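Local coordinates for hypothetical protein HI1011 (Haemophilus influenzae, PDB 1YZY) that phosphorylates 3-oxo-tetronate at the expense of ATP, yielding 3-oxo-tetronate 4-phosphate, as a member of the four-carbon acid sugar kinase family, at residues H272-D276 / M305-V310; V250-S254 / F335-A339; G175-Q180 / V206-A210; T75-Y81 / F214-G220. One frame throughout, in Å; residues are numbered along the deposited sequence.

Contact 1 of 4, residues H272-D276 / M305-V310; sequences HFQLD and MVYATV
His272 enters beside Met305 and Tyr307: its CB lies 4.1 Å from Met305 CE and 3.8 Å from Tyr307 CE2, while its ND1 turns back along the chain to bond the backbone O of Ala270. The main chain of Phe273 then grips the other strand twice. Phe273 N donates a hydrogen bond to Met305 O (2.7 Å), and Phe273 O accepts one from Tyr307 N (3.1 Å). The Phe273 ring swings away from the strand pair and meets Trp293 of helix 286-295 edge-to-face. This is parallel beta pairing at the rim of the nucleotide-binding domain: strand 272-274 is the last strand here, and 305-307 has strand 248-252 as its other neighbour. The 28 residues between the two segments hold helices 277-282 and 286-295. Gln274 and Tyr307 make the main side-chain contact. Gln274 CA stands over the face of the Tyr307 ring in a CH-pi contact, 3.8 Å from the centroid, and its CB continues over the same ring. Tyr307 can meet it because chi1 (65°) sets its CG between backbone N and carbonyl carbon, which leans the ring across to the neighbouring strand. Beyond CG the Gln274 chain runs extended, its amide only 13° from the plane of the tyrosine ring, and NE2 arrives 3.5 Å from Val310 CG1. Leu275 N gives the third backbone bond, to Tyr307 O. The Leu275 side chain drops onto the face that bears Val306, its CB 4.4 Å from Ala308 CB, and it also touches Thr334 and Phe335 of helix 324-345.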
loop_
_atom_site.group_PDB
_atom_site.type_symbol
_atom_site.label_atom_id
_atom_site.label_comp_id
_atom_site.label_asym_id
_atom_site.label_seq_id
_atom_site.Cartn_x
_atom_site.Cartn_y
_atom_site.Cartn_z
ATOM N N HIS A 272 29.521 8.581 -2.811
ATOM C CA HIS A 272 29.046 7.582 -1.875
ATOM C C HIS A 272 29.886 7.539 -0.613
ATOM O O HIS A 272 31.117 7.549 -0.658
ATOM C CB HIS A 272 29.035 6.213 -2.546
ATOM C CG HIS A 272 30.302 5.895 -3.276
ATOM N ND1 HIS A 272 30.609 6.448 -4.500
ATOM C CD2 HIS A 272 31.345 5.098 -2.950
ATOM C CE1 HIS A 272 31.788 6.005 -4.898
ATOM N NE2 HIS A 272 32.258 5.183 -3.977
ATOM N N PHE A 273 29.200 7.445 0.515
ATOM C CA PHE A 273 29.847 7.396 1.807
ATOM C C PHE A 273 29.266 6.205 2.547
ATOM O O PHE A 273 28.099 6.224 2.926
ATOM C CB PHE A 273 29.553 8.695 2.566
ATOM C CG PHE A 273 30.329 8.849 3.845
ATOM C CD1 PHE A 273 30.205 7.918 4.877
ATOM C CD2 PHE A 273 31.174 9.933 4.026
ATOM C CE1 PHE A 273 30.908 8.065 6.065
ATOM C CE2 PHE A 273 31.883 10.091 5.216
ATOM C CZ PHE A 273 31.750 9.154 6.236
ATOM N N GLN A 274 30.071 5.170 2.740
ATOM C CA GLN A 274 29.603 3.991 3.453
ATOM C C GLN A 274 29.478 4.246 4.955
ATOM O O GLN A 274 30.451 4.617 5.616
ATOM C CB GLN A 274 30.532 2.805 3.217
ATOM C CG GLN A 274 30.097 1.574 3.985
ATOM C CD GLN A 274 31.006 0.397 3.765
ATOM O OE1 GLN A 274 32.023 0.500 3.080
ATOM N NE2 GLN A 274 30.657 -0.737 4.362
ATOM N N LEU A 275 28.278 4.041 5.486
ATOM C CA LEU A 275 28.017 4.236 6.903
ATOM C C LEU A 275 28.676 3.085 7.670
ATOM O O LEU A 275 28.326 1.917 7.475
ATOM C CB LEU A 275 26.501 4.271 7.147
ATOM C CG LEU A 275 25.913 4.813 8.456
ATOM C CD1 LEU A 275 24.435 5.070 8.251
ATOM C CD2 LEU A 275 26.124 3.857 9.630
ATOM N N ASP A 276 29.664 3.417 8.499
ATOM C CA ASP A 276 30.386 2.434 9.301
ATOM C C ASP A 276 29.678 2.273 10.646
ATOM O O ASP A 276 29.482 3.254 11.365
ATOM C CB ASP A 276 31.834 2.901 9.505
ATOM C CG ASP A 276 32.650 1.948 10.363
ATOM O OD1 ASP A 276 32.725 0.747 10.025
ATOM O OD2 ASP A 276 33.224 2.406 11.371
ATOM N N MET A 305 25.051 9.477 -1.891
ATOM C CA MET A 305 24.488 8.363 -1.152
ATOM C C MET A 305 25.323 7.912 0.050
ATOM O O MET A 305 26.517 7.600 -0.012
ATOM C CB MET A 305 24.361 7.143 -2.081
ATOM C CG MET A 305 24.192 5.808 -1.353
ATOM S SD MET A 305 23.910 4.408 -2.441
ATOM C CE MET A 305 25.541 4.118 -3.138
ATOM N N VAL A 306 24.617 7.889 1.179
ATOM C CA VAL A 306 25.054 7.432 2.491
ATOM C C VAL A 306 24.412 6.058 2.661
ATOM O O VAL A 306 23.185 5.950 2.693
ATOM C CB VAL A 306 24.632 8.323 3.667
ATOM C CG1 VAL A 306 25.317 7.847 4.926
ATOM C CG2 VAL A 306 24.982 9.766 3.398
ATOM N N TYR A 307 25.224 5.016 2.792
ATOM C CA TYR A 307 24.678 3.671 2.894
ATOM C C TYR A 307 25.258 2.741 3.945
ATOM O O TYR A 307 26.451 2.775 4.237
ATOM C CB TYR A 307 24.773 2.979 1.528
ATOM C CG TYR A 307 26.191 2.748 1.040
ATOM C CD1 TYR A 307 26.776 1.483 1.113
ATOM C CD2 TYR A 307 26.953 3.801 0.518
ATOM C CE1 TYR A 307 28.080 1.275 0.687
ATOM C CE2 TYR A 307 28.250 3.602 0.087
ATOM C CZ TYR A 307 28.810 2.339 0.177
ATOM O OH TYR A 307 30.112 2.147 -0.220
ATOM N N ALA A 308 24.397 1.887 4.484
ATOM C CA ALA A 308 24.788 0.888 5.468
ATOM C C ALA A 308 24.842 -0.463 4.745
ATOM O O ALA A 308 25.442 -1.422 5.228
ATOM C CB ALA A 308 23.773 0.843 6.607
ATOM N N THR A 309 24.240 -0.501 3.562
ATOM C CA THR A 309 24.172 -1.692 2.724
ATOM C C THR A 309 25.479 -2.459 2.510
ATOM O O THR A 309 26.407 -1.965 1.860
ATOM C CB THR A 309 23.615 -1.324 1.353
ATOM O OG1 THR A 309 22.328 -0.719 1.520
ATOM C CG2 THR A 309 23.504 -2.553 0.459
ATOM N N VAL A 310 25.534 -3.672 3.054
ATOM C CA VAL A 310 26.684 -4.568 2.910
ATOM C C VAL A 310 26.146 -5.969 2.626
ATOM O O VAL A 310 25.016 -6.294 3.008
ATOM C CB VAL A 310 27.576 -4.627 4.185
ATOM C CG1 VAL A 310 28.383 -3.362 4.325
ATOM C CG2 VAL A 310 26.734 -4.875 5.425
#

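Contact 2 of 4, residues V250-S254 / F335-A339; sequences VLSGS and FAKLA
Leu251 of strand 248-252 and Phe335 of helix 324-345 lie alongside each other with their side chains pointing opposite ways, and following the leucine outward takes in most of this contact. Leu251 CB rests 3.6 Å from Phe335 CD1 and equally near CE1, meeting the ring obliquely. At CG, which chi1 (-57°) places anti to the carbonyl carbon, the chain is still beside the ring, 4.1 Å from Phe335 CD1. The two methyls then part company. CD2 keeps to the phenylalanine, 3.8 Å from its CD1, and also finds Leu338 CD2 at 4.1 Å. CD1 goes on alone to Ala339 CB, one helical turn past Phe335. The far end of the Phe335 ring lies along the strand's exit instead: its CZ is 3.4 Å from Ser252 O, and its CE2 is 4.0 Å from the CA of Gly253, a residue with no side chain to hold the two apart. Everything that crosses here is apolar or van der Waals contact, as expected of a helix laid on a beta sheet; the short axes run nearly antiparallel (172°) and approach to 10.6 Å. The strand leads straight to Ser254, which by similarity binds ATP, and Gly253 adjoins Thr357, which by similarity also binds ATP and which Phe335 touches. Strand 248-252 sits between strands 305-307 and 349-353. Helix 324-345 covers the face bearing Leu251, with helices 286-295 and 355-365 touching its flanks, while helix 257-266 packs against Val250 and Ser252 on the other face.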
loop_
_atom_site.group_PDB
_atom_site.type_symbol
_atom_site.label_atom_id
_atom_site.label_comp_id
_atom_site.label_asym_id
_atom_site.label_seq_id
_atom_site.Cartn_x
_atom_site.Cartn_y
_atom_site.Cartn_z
ATOM N N VAL A 250 20.188 9.995 -1.151
ATOM C CA VAL A 250 19.887 8.570 -1.124
ATOM C C VAL A 250 20.408 8.018 0.196
ATOM O O VAL A 250 21.586 8.187 0.522
ATOM C CB VAL A 250 20.589 7.809 -2.299
ATOM C CG1 VAL A 250 20.392 6.312 -2.163
ATOM C CG2 VAL A 250 20.054 8.279 -3.642
ATOM N N LEU A 251 19.522 7.395 0.967
ATOM C CA LEU A 251 19.887 6.799 2.251
ATOM C C LEU A 251 19.541 5.307 2.187
ATOM O O LEU A 251 18.381 4.925 2.317
ATOM C CB LEU A 251 19.142 7.514 3.390
ATOM C CG LEU A 251 19.357 9.039 3.487
ATOM C CD1 LEU A 251 18.397 9.663 4.458
ATOM C CD2 LEU A 251 20.788 9.373 3.871
ATOM N N SER A 252 20.565 4.479 1.995
ATOM C CA SER A 252 20.425 3.025 1.851
ATOM C C SER A 252 20.872 2.209 3.063
ATOM O O SER A 252 22.039 2.244 3.443
ATOM C CB SER A 252 21.246 2.579 0.639
ATOM O OG SER A 252 20.776 1.361 0.099
ATOM N N GLY A 253 19.959 1.436 3.640
ATOM C CA GLY A 253 20.310 0.626 4.793
ATOM C C GLY A 253 20.105 -0.874 4.652
ATOM O O GLY A 253 20.614 -1.644 5.472
ATOM N N SER A 254 19.349 -1.293 3.640
ATOM C CA SER A 254 19.061 -2.711 3.410
ATOM C C SER A 254 20.258 -3.527 2.945
ATOM O O SER A 254 21.073 -3.060 2.164
ATOM C CB SER A 254 17.924 -2.867 2.390
ATOM O OG SER A 254 17.465 -4.213 2.322
ATOM N N PHE A 335 20.548 7.620 10.378
ATOM C CA PHE A 335 19.783 8.042 9.206
ATOM C C PHE A 335 18.698 9.026 9.620
ATOM O O PHE A 335 18.459 10.026 8.950
ATOM C CB PHE A 335 19.130 6.839 8.512
ATOM C CG PHE A 335 20.049 6.079 7.595
ATOM C CD1 PHE A 335 20.711 6.726 6.555
ATOM C CD2 PHE A 335 20.219 4.705 7.746
ATOM C CE1 PHE A 335 21.522 6.014 5.674
ATOM C CE2 PHE A 335 21.029 3.985 6.872
ATOM C CZ PHE A 335 21.682 4.642 5.831
ATOM N N ALA A 336 18.028 8.723 10.720
ATOM C CA ALA A 336 16.963 9.565 11.229
ATOM C C ALA A 336 17.449 10.960 11.582
ATOM O O ALA A 336 16.811 11.952 11.226
ATOM C CB ALA A 336 16.327 8.918 12.442
ATOM N N LYS A 337 18.550 11.043 12.320
ATOM C CA LYS A 337 19.068 12.349 12.707
ATOM C C LYS A 337 19.686 13.124 11.543
ATOM O O LYS A 337 19.669 14.363 11.536
ATOM C CB LYS A 337 20.030 12.222 13.891
ATOM C CG LYS A 337 19.303 12.026 15.214
ATOM C CD LYS A 337 20.260 11.861 16.384
ATOM C CE LYS A 337 19.492 11.570 17.673
ATOM N NZ LYS A 337 20.379 11.176 18.806
ATOM N N LEU A 338 20.211 12.395 10.558
ATOM C CA LEU A 338 20.800 13.013 9.384
ATOM C C LEU A 338 19.688 13.551 8.504
ATOM O O LEU A 338 19.764 14.676 8.011
ATOM C CB LEU A 338 21.627 11.990 8.610
ATOM C CG LEU A 338 22.261 12.392 7.270
ATOM C CD1 LEU A 338 23.182 13.594 7.425
ATOM C CD2 LEU A 338 23.028 11.205 6.708
ATOM N N ALA A 339 18.649 12.744 8.312
ATOM C CA ALA A 339 17.513 13.131 7.483
ATOM C C ALA A 339 16.829 14.371 8.024
ATOM O O ALA A 339 16.297 15.178 7.260
ATOM C CB ALA A 339 16.524 11.997 7.384
#

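Contact 3 of 4, residues G175-Q180 / V206-A210; sequences GASRVQ and VLAEA
Val206 pushes CG1 against the very start of the other helix, 3.5 Å from both Gly175 C and Ala176 N. The same methyl reaches Val179, 3.9 Å from Val179 CG2, because chi1 of Val206 (169°) turns CG1 to the side opposite its backbone nitrogen. Val179 shares out its branches: CG2 serves Val206, while CG1 lies 3.8 Å from Ala210 CB and, more distantly, faces Leu207 CD1. Here helix 176-188 crosses helix 202-210 at -61°, their short axes 8.6 Å apart, and strand 193-196 comes between them in the chain of the sugar-binding domain. Gly175 takes the N-cap position of helix 176-188 and has a positive phi (117°), a conformation that suits glycine. Small residues keep the crossing close, for Ala176 and Ala210 have their CA atoms only 4.7 Å apart. At the outer side Glu209 takes an unusual path, its chi1 lying off the staggered positions and its chain bending at chi2, which brings OE1 to 3.4 Å from Ala176 CB. Gln180 instead runs extended beyond CG. Its modelled OE1 approaches Ala210 O to 3.5 Å, and as both are acceptors they form no bond.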
loop_
_atom_site.group_PDB
_atom_site.type_symbol
_atom_site.label_atom_id
_atom_site.label_comp_id
_atom_site.label_asym_id
_atom_site.label_seq_id
_atom_site.Cartn_x
_atom_site.Cartn_y
_atom_site.Cartn_z
ATOM N N GLY A 175 -23.195 -8.565 -18.853
ATOM C CA GLY A 175 -23.171 -7.122 -18.696
ATOM C C GLY A 175 -23.552 -6.513 -17.363
ATOM O O GLY A 175 -24.016 -7.192 -16.457
ATOM N N ALA A 176 -23.337 -5.203 -17.267
ATOM C CA ALA A 176 -23.621 -4.424 -16.066
ATOM C C ALA A 176 -25.088 -4.447 -15.693
ATOM O O ALA A 176 -25.414 -4.640 -14.529
ATOM C CB ALA A 176 -23.154 -2.985 -16.252
ATOM N N SER A 177 -25.962 -4.227 -16.676
ATOM C CA SER A 177 -27.410 -4.229 -16.448
ATOM C C SER A 177 -27.918 -5.564 -15.902
ATOM O O SER A 177 -28.779 -5.595 -15.028
ATOM C CB SER A 177 -28.161 -3.882 -17.733
ATOM O OG SER A 177 -27.934 -2.533 -18.094
ATOM N N ARG A 178 -27.415 -6.663 -16.446
ATOM C CA ARG A 178 -27.817 -7.987 -15.990
ATOM C C ARG A 178 -27.350 -8.209 -14.551
ATOM O O ARG A 178 -28.014 -8.892 -13.773
ATOM C CB ARG A 178 -27.237 -9.069 -16.914
ATOM C CG ARG A 178 -27.445 -10.502 -16.430
ATOM C CD ARG A 178 -28.930 -10.828 -16.237
ATOM N NE ARG A 178 -29.128 -12.141 -15.619
ATOM C CZ ARG A 178 -30.219 -12.497 -14.945
ATOM N NH1 ARG A 178 -31.235 -11.653 -14.802
ATOM N NH2 ARG A 178 -30.262 -13.676 -14.346
ATOM N N VAL A 179 -26.169 -7.689 -14.232
ATOM C CA VAL A 179 -25.612 -7.818 -12.891
ATOM C C VAL A 179 -26.501 -7.074 -11.908
ATOM O O VAL A 179 -26.773 -7.568 -10.825
ATOM C CB VAL A 179 -24.157 -7.293 -12.830
ATOM C CG1 VAL A 179 -23.649 -7.279 -11.398
ATOM C CG2 VAL A 179 -23.262 -8.183 -13.674
ATOM N N GLN A 180 -26.967 -5.895 -12.297
ATOM C CA GLN A 180 -27.842 -5.099 -11.445
ATOM C C GLN A 180 -29.188 -5.786 -11.235
ATOM O O GLN A 180 -29.863 -5.569 -10.217
ATOM C CB GLN A 180 -28.056 -3.714 -12.047
ATOM C CG GLN A 180 -26.777 -2.906 -12.140
ATOM C CD GLN A 180 -26.974 -1.557 -12.796
ATOM O OE1 GLN A 180 -26.080 -0.714 -12.769
ATOM N NE2 GLN A 180 -28.147 -1.340 -13.390
ATOM N N VAL A 206 -16.944 -5.090 -15.733
ATOM C CA VAL A 206 -18.408 -5.131 -15.749
ATOM C C VAL A 206 -18.937 -4.745 -14.367
ATOM O O VAL A 206 -19.842 -3.919 -14.249
ATOM C CB VAL A 206 -18.919 -6.559 -16.111
ATOM C CG1 VAL A 206 -20.424 -6.674 -15.871
ATOM C CG2 VAL A 206 -18.598 -6.881 -17.568
ATOM N N LEU A 207 -18.399 -5.391 -13.331
ATOM C CA LEU A 207 -18.788 -5.121 -11.946
ATOM C C LEU A 207 -18.559 -3.652 -11.607
ATOM O O LEU A 207 -19.428 -3.004 -11.033
ATOM C CB LEU A 207 -18.002 -6.013 -10.972
ATOM C CG LEU A 207 -18.402 -5.894 -9.492
ATOM C CD1 LEU A 207 -19.901 -6.103 -9.336
ATOM C CD2 LEU A 207 -17.647 -6.906 -8.653
ATOM N N ALA A 208 -17.389 -3.137 -11.977
ATOM C CA ALA A 208 -17.038 -1.738 -11.736
ATOM C C ALA A 208 -18.145 -0.808 -12.213
ATOM O O ALA A 208 -18.490 0.172 -11.543
ATOM C CB ALA A 208 -15.738 -1.397 -12.444
ATOM N N GLU A 209 -18.678 -1.114 -13.390
ATOM C CA GLU A 209 -19.753 -0.339 -13.992
ATOM C C GLU A 209 -21.063 -0.560 -13.236
ATOM O O GLU A 209 -21.850 0.370 -13.049
ATOM C CB GLU A 209 -19.910 -0.747 -15.458
ATOM C CG GLU A 209 -20.044 0.422 -16.419
ATOM C CD GLU A 209 -21.474 0.674 -16.839
ATOM O OE1 GLU A 209 -21.989 -0.101 -17.678
ATOM O OE2 GLU A 209 -22.077 1.647 -16.338
ATOM N N ALA A 210 -21.292 -1.801 -12.814
ATOM C CA ALA A 210 -22.502 -2.159 -12.079
ATOM C C ALA A 210 -22.590 -1.477 -10.696
ATOM O O ALA A 210 -23.663 -1.032 -10.280
ATOM C CB ALA A 210 -22.593 -3.685 -11.945
#

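Contact 4 of 4, residues T75-Y81 / F214-G220; sequences TQFYFKY and FKLVTGG
Tyr81 and Thr218 mark the tight end of a parallel strand pair, 77-80 with 216-219, in the sugar-binding domain. Five backbone hydrogen bonds, from Phe77 N to Tyr81 N, alternate along it. Tyr81 folds back through chi1 (42°), bringing one face of its ring over Gly219 O; its hydroxyl donates to Thr218 OG1 (2.7 Å), which is also bonded to Val110 O and so couples the pair to strand 109-111. On the side bearing Tyr78 and Lys80, Tyr78 OH donates to Gly220 O (2.6 Å), arriving from above the carbonyl plane (36° out of it). Lys80 bends at chi2, passes CD within 3.3 Å of Gly220 O, and hands NZ to Tyr81 O. Gly219, with no side chain, allows Tyr78 OH to come close at the point where the chain turns into helix 221-232. The opposite end is looser. Thr75 is exposed, and there the strands are tied by long polar side chains: Lys215, itself only partly buried, curls round to put NZ on Thr75 O (3.0 Å). Beside it Gln76, extended beyond CG, sends NE2 to Phe214 O at 3.0 Å, in the carbonyl plane but with a bent N-H...O angle of 132°.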
loop_
_atom_site.group_PDB
_atom_site.type_symbol
_atom_site.label_atom_id
_atom_site.label_comp_id
_atom_site.label_asym_id
_atom_site.label_seq_id
_atom_site.Cartn_x
_atom_site.Cartn_y
_atom_site.Cartn_z
ATOM N N THR A 75 -17.591 10.609 -0.951
ATOM C CA THR A 75 -19.001 10.242 -1.091
ATOM C C THR A 75 -19.222 8.761 -1.388
ATOM O O THR A 75 -20.348 8.263 -1.283
ATOM C CB THR A 75 -19.759 11.122 -2.139
ATOM O OG1 THR A 75 -19.189 10.965 -3.447
ATOM C CG2 THR A 75 -19.705 12.584 -1.740
ATOM N N GLN A 76 -18.154 8.055 -1.746
ATOM C CA GLN A 76 -18.251 6.631 -2.028
ATOM C C GLN A 76 -17.177 5.925 -1.223
ATOM O O GLN A 76 -16.035 6.366 -1.204
ATOM C CB GLN A 76 -18.080 6.352 -3.524
ATOM C CG GLN A 76 -18.198 4.869 -3.862
ATOM C CD GLN A 76 -18.302 4.594 -5.348
ATOM O OE1 GLN A 76 -17.704 5.288 -6.175
ATOM N NE2 GLN A 76 -19.048 3.555 -5.697
ATOM N N PHE A 77 -17.525 4.809 -0.592
ATOM C CA PHE A 77 -16.570 4.100 0.244
ATOM C C PHE A 77 -16.194 2.714 -0.221
ATOM O O PHE A 77 -17.014 1.993 -0.789
ATOM C CB PHE A 77 -17.070 4.099 1.683
ATOM C CG PHE A 77 -17.422 5.470 2.171
ATOM C CD1 PHE A 77 -16.458 6.276 2.775
ATOM C CD2 PHE A 77 -18.682 6.004 1.913
ATOM C CE1 PHE A 77 -16.741 7.595 3.104
ATOM C CE2 PHE A 77 -18.976 7.323 2.235
ATOM C CZ PHE A 77 -18.001 8.122 2.831
ATOM N N TYR A 78 -14.951 2.340 0.060
ATOM C CA TYR A 78 -14.409 1.061 -0.349
ATOM C C TYR A 78 -13.643 0.412 0.796
ATOM O O TYR A 78 -12.613 0.928 1.222
ATOM C CB TYR A 78 -13.462 1.298 -1.525
ATOM C CG TYR A 78 -13.020 0.060 -2.270
ATOM C CD1 TYR A 78 -13.476 -0.189 -3.567
ATOM C CD2 TYR A 78 -12.143 -0.857 -1.698
ATOM C CE1 TYR A 78 -13.077 -1.320 -4.275
ATOM C CE2 TYR A 78 -11.733 -2.000 -2.402
ATOM C CZ TYR A 78 -12.208 -2.221 -3.690
ATOM O OH TYR A 78 -11.823 -3.335 -4.401
ATOM N N PHE A 79 -14.153 -0.712 1.291
ATOM C CA PHE A 79 -13.504 -1.466 2.357
ATOM C C PHE A 79 -12.572 -2.461 1.677
ATOM O O PHE A 79 -13.017 -3.451 1.111
ATOM C CB PHE A 79 -14.559 -2.193 3.208
ATOM C CG PHE A 79 -13.982 -3.103 4.264
ATOM C CD1 PHE A 79 -12.704 -2.888 4.779
ATOM C CD2 PHE A 79 -14.710 -4.195 4.718
ATOM C CE1 PHE A 79 -12.160 -3.749 5.719
ATOM C CE2 PHE A 79 -14.178 -5.064 5.658
ATOM C CZ PHE A 79 -12.898 -4.844 6.161
ATOM N N LYS A 80 -11.276 -2.195 1.749
ATOM C CA LYS A 80 -10.256 -3.027 1.129
ATOM C C LYS A 80 -9.593 -4.039 2.052
ATOM O O LYS A 80 -8.992 -3.676 3.060
ATOM C CB LYS A 80 -9.198 -2.119 0.488
ATOM C CG LYS A 80 -7.822 -2.735 0.283
ATOM C CD LYS A 80 -7.711 -3.434 -1.034
ATOM C CE LYS A 80 -6.317 -3.969 -1.250
ATOM N NZ LYS A 80 -5.971 -5.106 -0.358
ATOM N N TYR A 81 -9.656 -5.308 1.664
ATOM C CA TYR A 81 -9.049 -6.396 2.418
ATOM C C TYR A 81 -8.137 -7.234 1.514
ATOM O O TYR A 81 -7.904 -6.877 0.362
ATOM C CB TYR A 81 -10.118 -7.249 3.115
ATOM C CG TYR A 81 -11.336 -7.551 2.274
ATOM C CD1 TYR A 81 -11.265 -8.435 1.197
ATOM C CD2 TYR A 81 -12.563 -6.964 2.561
ATOM C CE1 TYR A 81 -12.387 -8.726 0.429
ATOM C CE2 TYR A 81 -13.692 -7.247 1.801
ATOM C CZ TYR A 81 -13.597 -8.133 0.735
ATOM O OH TYR A 81 -14.716 -8.443 -0.009
ATOM N N PHE A 214 -23.146 2.448 -5.892
ATOM C CA PHE A 214 -23.133 1.845 -4.566
ATOM C C PHE A 214 -22.440 2.808 -3.591
ATOM O O PHE A 214 -21.384 3.357 -3.898
ATOM C CB PHE A 214 -22.354 0.529 -4.586
ATOM C CG PHE A 214 -23.189 -0.678 -4.900
ATOM C CD1 PHE A 214 -24.081 -0.674 -5.970
ATOM C CD2 PHE A 214 -23.047 -1.840 -4.151
ATOM C CE1 PHE A 214 -24.812 -1.817 -6.288
ATOM C CE2 PHE A 214 -23.774 -2.987 -4.462
ATOM C CZ PHE A 214 -24.657 -2.975 -5.533
ATOM N N LYS A 215 -23.051 3.012 -2.426
ATOM C CA LYS A 215 -22.504 3.889 -1.391
ATOM C C LYS A 215 -21.274 3.206 -0.794
ATOM O O LYS A 215 -20.358 3.870 -0.303
ATOM C CB LYS A 215 -23.547 4.085 -0.295
ATOM C CG LYS A 215 -23.561 5.437 0.346
ATOM C CD LYS A 215 -24.270 6.438 -0.535
ATOM C CE LYS A 215 -24.284 7.825 0.105
ATOM N NZ LYS A 215 -22.919 8.422 0.286
ATOM N N LEU A 216 -21.292 1.871 -0.817
ATOM C CA LEU A 216 -20.213 1.038 -0.291
ATOM C C LEU A 216 -19.930 -0.241 -1.098
ATOM O O LEU A 216 -20.848 -0.940 -1.525
ATOM C CB LEU A 216 -20.531 0.631 1.154
ATOM C CG LEU A 216 -19.601 -0.412 1.775
ATOM C CD1 LEU A 216 -18.223 0.200 2.011
ATOM C CD2 LEU A 216 -20.185 -0.936 3.068
ATOM N N VAL A 217 -18.651 -0.532 -1.308
ATOM C CA VAL A 217 -18.238 -1.741 -2.001
ATOM C C VAL A 217 -17.046 -2.321 -1.235
ATOM O O VAL A 217 -16.373 -1.600 -0.502
ATOM C CB VAL A 217 -17.856 -1.481 -3.492
ATOM C CG1 VAL A 217 -19.003 -0.804 -4.238
ATOM C CG2 VAL A 217 -16.610 -0.662 -3.595
ATOM N N THR A 218 -16.809 -3.622 -1.370
ATOM C CA THR A 218 -15.696 -4.277 -0.685
ATOM C C THR A 218 -14.910 -5.185 -1.643
ATOM O O THR A 218 -15.416 -5.584 -2.697
ATOM C CB THR A 218 -16.169 -5.117 0.554
ATOM O OG1 THR A 218 -16.577 -6.429 0.145
ATOM C CG2 THR A 218 -17.323 -4.440 1.278
ATOM N N GLY A 219 -13.643 -5.428 -1.323
ATOM C CA GLY A 219 -12.838 -6.290 -2.163
ATOM C C GLY A 219 -11.348 -6.082 -2.012
ATOM O O GLY A 219 -10.893 -5.470 -1.048
ATOM N N GLY A 220 -10.584 -6.675 -2.924
ATOM C CA GLY A 220 -9.142 -6.518 -2.913
ATOM C C GLY A 220 -8.786 -5.297 -3.747
ATOM O O GLY A 220 -9.475 -4.277 -3.682
#

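In the fold
The four contacts fall into two groups on opposite sides of the chain's centre. Contacts 3 and 4 belong to the sugar-binding N-terminal domain, with centres about 16 Å apart; contacts 1 and 2 belong to the nucleotide-binding C-terminal domain, with centres about 9 Å apart. Contact 4 opens first along the chain and closes after contact 3, helix 202-210 being followed, after a short loop, by strand 216-219. Contact 2 likewise spans contact 1, and their strands 248-252 and 305-307 are neighbours, joined by Ala308 N to Ser252 O (2.6 Å). Between the pairs the distance is large, about 53 Å from centre to centre for contacts 1 and 3, consistent with separate lobes for sugar acid and ATP.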